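Local coordinates for GDSL-like Lipase/Acylhydrolase family protein (Neisseria meningitidis, PDB 4K7J) that removes O-acetyl groups from peptidoglycan, acting as an esterase of the SGNH (GDSL-like) hydrolase family, using a catalytic triad, at residues W326-W339 against G349-M363. Residues are numbered along the deposited sequence; the frame is centred on the assembly and turned at random.
Sequences WQNAMGGICSMKNW and GVHFSAKGYRRAAEM. With ACT (acetate ion), chain C.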
loop_
_atom_site.group_PDB
_atom_site.type_symbol
_atom_site.label_atom_id
_atom_site.label_comp_id
_atom_site.label_asym_id
_atom_site.label_seq_id
_atom_site.Cartn_x
_atom_site.Cartn_y
_atom_site.Cartn_z
ATOM N N TRP A 326 11.526 11.440 -2.002
ATOM C CA TRP A 326 11.638 11.351 -0.555
ATOM C C TRP A 326 13.010 11.858 -0.131
ATOM O O TRP A 326 13.137 12.520 0.892
ATOM C CB TRP A 326 11.427 9.897 -0.121
ATOM C CG TRP A 326 11.145 9.681 1.325
ATOM C CD1 TRP A 326 11.406 10.537 2.365
ATOM C CD2 TRP A 326 10.524 8.522 1.903
ATOM N NE1 TRP A 326 10.995 9.970 3.554
ATOM C CE2 TRP A 326 10.453 8.735 3.297
ATOM C CE3 TRP A 326 10.022 7.326 1.375
ATOM C CZ2 TRP A 326 9.902 7.792 4.171
ATOM C CZ3 TRP A 326 9.486 6.384 2.246
ATOM C CH2 TRP A 326 9.424 6.626 3.626
ATOM N N GLN A 327 14.047 11.577 -0.913
ATOM C CA GLN A 327 15.350 12.135 -0.540
ATOM C C GLN A 327 15.317 13.663 -0.539
ATOM O O GLN A 327 15.838 14.287 0.382
ATOM C CB GLN A 327 16.515 11.600 -1.387
ATOM C CG GLN A 327 17.848 12.264 -1.000
ATOM C CD GLN A 327 19.068 11.582 -1.577
ATOM O OE1 GLN A 327 19.413 10.459 -1.194
ATOM N NE2 GLN A 327 19.749 12.270 -2.488
ATOM N N ASN A 328 14.685 14.276 -1.539
ATOM C CA ASN A 328 14.627 15.737 -1.550
ATOM C C ASN A 328 13.729 16.277 -0.455
ATOM O O ASN A 328 14.053 17.286 0.166
ATOM C CB ASN A 328 14.249 16.310 -2.917
ATOM C CG ASN A 328 15.399 16.268 -3.889
ATOM O OD1 ASN A 328 16.556 16.105 -3.489
ATOM N ND2 ASN A 328 15.092 16.388 -5.172
ATOM N N ALA A 329 12.620 15.585 -0.203
ATOM C CA ALA A 329 11.777 15.903 0.948
ATOM C C ALA A 329 12.576 15.955 2.245
ATOM O O ALA A 329 12.258 16.746 3.129
ATOM C CB ALA A 329 10.640 14.894 1.087
ATOM N N MET A 330 13.599 15.107 2.365
ATOM C CA MET A 330 14.400 15.052 3.587
ATOM C C MET A 330 15.426 16.181 3.692
ATOM O O MET A 330 16.009 16.395 4.754
ATOM C CB MET A 330 15.142 13.719 3.693
ATOM C CG MET A 330 14.286 12.528 4.072
ATOM S SD MET A 330 15.262 11.027 3.873
ATOM C CE MET A 330 16.461 11.217 5.191
ATOM N N GLY A 331 15.664 16.879 2.587
ATOM C CA GLY A 331 16.715 17.884 2.541
ATOM C C GLY A 331 17.803 17.553 1.544
ATOM O O GLY A 331 18.820 18.235 1.483
ATOM N N GLY A 332 17.596 16.500 0.757
ATOM C CA GLY A 332 18.551 16.116 -0.268
ATOM C C GLY A 332 19.635 15.201 0.263
ATOM O O GLY A 332 19.473 14.600 1.324
ATOM N N ILE A 333 20.746 15.103 -0.468
ATOM C CA ILE A 333 21.852 14.231 -0.074
ATOM C C ILE A 333 22.416 14.698 1.266
ATOM O O ILE A 333 22.316 15.877 1.603
ATOM C CB ILE A 333 22.955 14.214 -1.155
ATOM C CG1 ILE A 333 23.939 13.055 -0.933
ATOM C CG2 ILE A 333 23.653 15.576 -1.246
ATOM C CD1 ILE A 333 25.066 12.996 -1.976
ATOM N N CYS A 334 22.967 13.765 2.038
ATOM C CA CYS A 334 23.547 14.071 3.343
ATOM C C CYS A 334 22.503 14.635 4.311
ATOM O O CYS A 334 22.753 15.606 5.028
ATOM C CB CYS A 334 24.735 15.040 3.193
ATOM S SG CYS A 334 25.647 15.376 4.732
ATOM N N SER A 335 21.322 14.029 4.331
ATOM C CA SER A 335 20.272 14.487 5.242
ATOM C C SER A 335 19.909 13.432 6.288
ATOM O O SER A 335 19.406 13.770 7.351
ATOM C CB SER A 335 19.024 14.875 4.459
ATOM O OG SER A 335 18.525 13.748 3.761
ATOM N N MET A 336 20.169 12.160 5.994
ATOM C CA MET A 336 19.748 11.093 6.896
ATOM C C MET A 336 20.426 11.165 8.259
ATOM O O MET A 336 19.774 10.928 9.281
ATOM C CB MET A 336 19.914 9.697 6.269
ATOM C CG MET A 336 19.734 8.527 7.254
ATOM S SD MET A 336 18.118 8.507 8.080
ATOM C CE MET A 336 17.145 7.420 7.033
ATOM N N LYS A 337 21.716 11.491 8.290
ATOM C CA LYS A 337 22.400 11.554 9.582
ATOM C C LYS A 337 21.792 12.649 10.457
ATOM O O LYS A 337 21.608 12.466 11.655
ATOM C CB LYS A 337 23.914 11.742 9.444
ATOM C CG LYS A 337 24.680 11.351 10.718
ATOM C CD LYS A 337 25.724 12.401 11.082
ATOM C CE LYS A 337 26.201 12.286 12.538
ATOM N NZ LYS A 337 27.013 13.484 12.977
ATOM N N ASN A 338 21.449 13.775 9.846
ATOM C CA ASN A 338 20.793 14.847 10.575
ATOM C C ASN A 338 19.438 14.392 11.122
ATOM O O ASN A 338 19.106 14.654 12.279
ATOM C CB ASN A 338 20.616 16.073 9.682
ATOM C CG ASN A 338 20.374 17.335 10.475
ATOM O OD1 ASN A 338 20.942 17.520 11.556
ATOM N ND2 ASN A 338 19.516 18.213 9.955
ATOM N N TRP A 339 18.663 13.708 10.285
ATOM C CA TRP A 339 17.367 13.166 10.703
ATOM C C TRP A 339 17.523 12.218 11.886
ATOM O O TRP A 339 16.733 12.251 12.837
ATOM C CB TRP A 339 16.662 12.458 9.540
ATOM C CG TRP A 339 15.835 13.393 8.692
ATOM C CD1 TRP A 339 16.271 14.529 8.071
ATOM C CD2 TRP A 339 14.439 13.268 8.367
ATOM N NE1 TRP A 339 15.236 15.118 7.388
ATOM C CE2 TRP A 339 14.101 14.367 7.556
ATOM C CE3 TRP A 339 13.447 12.332 8.686
ATOM C CZ2 TRP A 339 12.814 14.560 7.056
ATOM C CZ3 TRP A 339 12.171 12.519 8.192
ATOM C CH2 TRP A 339 11.863 13.626 7.382
ATOM N N GLY A 349 19.924 4.270 10.546
ATOM C CA GLY A 349 20.095 5.151 9.396
ATOM C C GLY A 349 19.401 4.659 8.130
ATOM O O GLY A 349 19.751 5.062 7.016
ATOM N N VAL A 350 18.422 3.775 8.303
ATOM C CA VAL A 350 17.658 3.237 7.185
ATOM C C VAL A 350 16.173 3.462 7.430
ATOM O O VAL A 350 15.467 4.018 6.582
ATOM C CB VAL A 350 17.903 1.729 7.004
ATOM C CG1 VAL A 350 17.015 1.174 5.885
ATOM C CG2 VAL A 350 19.386 1.457 6.710
ATOM N N HIS A 351 15.705 3.038 8.601
ATOM C CA HIS A 351 14.288 3.156 8.948
ATOM C C HIS A 351 14.020 4.458 9.691
ATOM O O HIS A 351 14.938 5.082 10.203
ATOM C CB HIS A 351 13.821 1.932 9.749
ATOM C CG HIS A 351 14.069 0.634 9.040
ATOM N ND1 HIS A 351 15.187 -0.139 9.269
ATOM C CD2 HIS A 351 13.364 -0.004 8.076
ATOM C CE1 HIS A 351 15.153 -1.204 8.489
ATOM N NE2 HIS A 351 14.057 -1.148 7.755
ATOM N N PHE A 352 12.764 4.884 9.720
ATOM C CA PHE A 352 12.432 6.126 10.393
ATOM C C PHE A 352 11.678 5.856 11.686
ATOM O O PHE A 352 11.247 4.729 11.962
ATOM C CB PHE A 352 11.616 7.043 9.474
ATOM C CG PHE A 352 12.360 7.506 8.248
ATOM C CD1 PHE A 352 12.495 6.674 7.138
ATOM C CD2 PHE A 352 12.907 8.785 8.194
ATOM C CE1 PHE A 352 13.184 7.105 5.980
ATOM C CE2 PHE A 352 13.590 9.227 7.051
ATOM C CZ PHE A 352 13.727 8.386 5.938
ATOM N N SER A 353 11.544 6.893 12.496
ATOM C CA SER A 353 10.774 6.789 13.714
ATOM C C SER A 353 9.368 7.180 13.327
ATOM O O SER A 353 9.150 7.697 12.227
ATOM C CB SER A 353 11.313 7.761 14.770
ATOM O OG SER A 353 11.124 9.106 14.349
ATOM N N ALA A 354 8.425 6.953 14.238
ATOM C CA ALA A 354 7.024 7.272 13.992
ATOM C C ALA A 354 6.843 8.706 13.502
ATOM O O ALA A 354 6.114 8.948 12.544
ATOM C CB ALA A 354 6.186 7.025 15.260
ATOM N N LYS A 355 7.507 9.663 14.145
ATOM C CA LYS A 355 7.286 11.056 13.769
ATOM C C LYS A 355 7.997 11.386 12.457
ATOM O O LYS A 355 7.557 12.257 11.702
ATOM C CB LYS A 355 7.680 12.022 14.895
ATOM C CG LYS A 355 9.166 12.070 15.228
ATOM C CD LYS A 355 9.451 13.165 16.261
ATOM C CE LYS A 355 10.940 13.355 16.472
ATOM N NZ LYS A 355 11.199 14.320 17.572
ATOM N N GLY A 356 9.070 10.661 12.167
ATOM C CA GLY A 356 9.764 10.822 10.903
ATOM C C GLY A 356 8.872 10.414 9.746
ATOM O O GLY A 356 8.762 11.127 8.744
ATOM N N TYR A 357 8.215 9.267 9.880
ATOM C CA TYR A 357 7.290 8.831 8.836
ATOM C C TYR A 357 6.103 9.787 8.706
ATOM O O TYR A 357 5.647 10.086 7.589
ATOM C CB TYR A 357 6.797 7.400 9.088
ATOM C CG TYR A 357 7.819 6.323 8.814
ATOM C CD1 TYR A 357 8.399 6.191 7.554
ATOM C CD2 TYR A 357 8.206 5.433 9.813
ATOM C CE1 TYR A 357 9.337 5.209 7.300
ATOM C CE2 TYR A 357 9.148 4.446 9.567
ATOM C CZ TYR A 357 9.707 4.340 8.303
ATOM O OH TYR A 357 10.642 3.364 8.036
ATOM N N ARG A 358 5.595 10.255 9.846
ATOM C CA ARG A 358 4.463 11.176 9.820
ATOM C C ARG A 358 4.848 12.455 9.085
ATOM O O ARG A 358 4.076 12.967 8.280
ATOM C CB ARG A 358 3.982 11.520 11.233
ATOM C CG ARG A 358 2.710 12.379 11.238
ATOM C CD ARG A 358 2.483 13.087 12.581
ATOM N NE ARG A 358 3.541 14.055 12.876
ATOM C CZ ARG A 358 4.248 14.075 14.003
ATOM N NH1 ARG A 358 4.004 13.184 14.959
ATOM N NH2 ARG A 358 5.194 14.990 14.176
ATOM N N ARG A 359 6.059 12.942 9.353
ATOM C CA ARG A 359 6.553 14.180 8.752
ATOM C C ARG A 359 6.683 14.035 7.239
ATOM O O ARG A 359 6.223 14.893 6.473
ATOM C CB ARG A 359 7.908 14.563 9.362
ATOM C CG ARG A 359 8.565 15.813 8.769
ATOM C CD ARG A 359 9.989 16.022 9.335
ATOM N NE ARG A 359 10.575 17.308 8.937
ATOM C CZ ARG A 359 11.789 17.735 9.286
ATOM N NH1 ARG A 359 12.584 16.988 10.045
ATOM N NH2 ARG A 359 12.214 18.919 8.867
ATOM N N ALA A 360 7.310 12.946 6.806
ATOM C CA ALA A 360 7.504 12.709 5.383
ATOM C C ALA A 360 6.157 12.629 4.668
ATOM O O ALA A 360 5.995 13.170 3.577
ATOM C CB ALA A 360 8.313 11.423 5.159
ATOM N N ALA A 361 5.183 11.970 5.289
ATOM C CA ALA A 361 3.875 11.787 4.643
ATOM C C ALA A 361 3.068 13.079 4.557
ATOM O O ALA A 361 2.321 13.298 3.590
ATOM C CB ALA A 361 3.081 10.700 5.341
ATOM N N GLU A 362 3.213 13.937 5.565
ATOM C CA GLU A 362 2.539 15.235 5.553
ATOM C C GLU A 362 3.062 16.084 4.394
ATOM O O GLU A 362 2.309 16.822 3.758
ATOM C CB GLU A 362 2.703 15.955 6.900
ATOM C CG GLU A 362 1.853 15.362 8.031
ATOM C CD GLU A 362 1.995 16.114 9.346
ATOM O OE1 GLU A 362 2.636 17.183 9.362
ATOM O OE2 GLU A 362 1.464 15.637 10.371
ATOM N N MET A 363 4.348 15.948 4.092
ATOM C CA MET A 363 4.922 16.631 2.937
ATOM C C MET A 363 4.351 16.091 1.625
ATOM O O MET A 363 4.044 16.870 0.712
ATOM C CB MET A 363 6.448 16.546 2.948
ATOM C CG MET A 363 7.083 17.319 4.092
ATOM S SD MET A 363 8.870 17.492 3.917
ATOM C CE MET A 363 9.501 16.061 4.747
HETATM C C ACT C . 12.910 -2.212 4.667
HETATM O O ACT C . 13.431 -2.795 5.663
HETATM O OXT ACT C . 12.043 -2.844 4.009
HETATM C CH3 ACT C . 13.282 -0.812 4.287
#
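Met336 meets Gly349 within the D-x-x-H block of this SGNH hydrolase fold, its CG lying 3.5 Å from Gly349 O, and its bent side chain carries CE on to Phe352. His351 closes the block, its ND1 hydrogen-bonded to Asp348 OD2. On its other side His351 NE2 donates to acetate O at 2.7 Å, nearly straight (169°); Ser62 N, Gly218 N and Asn250 ND2 also bind the acetate. Asp348 and His351 with Ser62 are consistent with the family's catalytic triad, and the three acetate-binding nitrogens with its oxyanion hole. While the imidazole faces the site, Phe352 plunges the other way, into residues 326-339. Met336 CE sits over one face of its ring, a CH-pi contact 4.1 Å from the centroid, whereas Met330 SD comes to the ring edge in a Met-aromatic contact. Trp339 brings CE3 to Phe352 CE2 at 3.5 Å, the two planes almost perpendicular. Trp326 is nearly parallel to Phe352 (16°), but slid so far along that the rings barely overlap. Ser353 holds the N-cap position of helix 354-373, its OG accepting a weak bond from Gly356 N. One turn in, Tyr357 receives Phe352 N on its OH, which also bonds His63, and meets the rim of Trp326 with its own ring edge. Arg359, extended from CG to NE, sets NH1 over one face of Trp339, toward the rim, the planes 10° apart; Met330 CG lies toward the rim of the opposite face, and Trp339 NE1 bonds weakly to Met330 O. Ala360 CB presses on Trp326 NE1, a buried N-H without a polar partner in the model. Last comes Met363, bent at chi3, which brings its CE to 3.3 Å from Ala329 O and 4.0 Å from Ala329 CB.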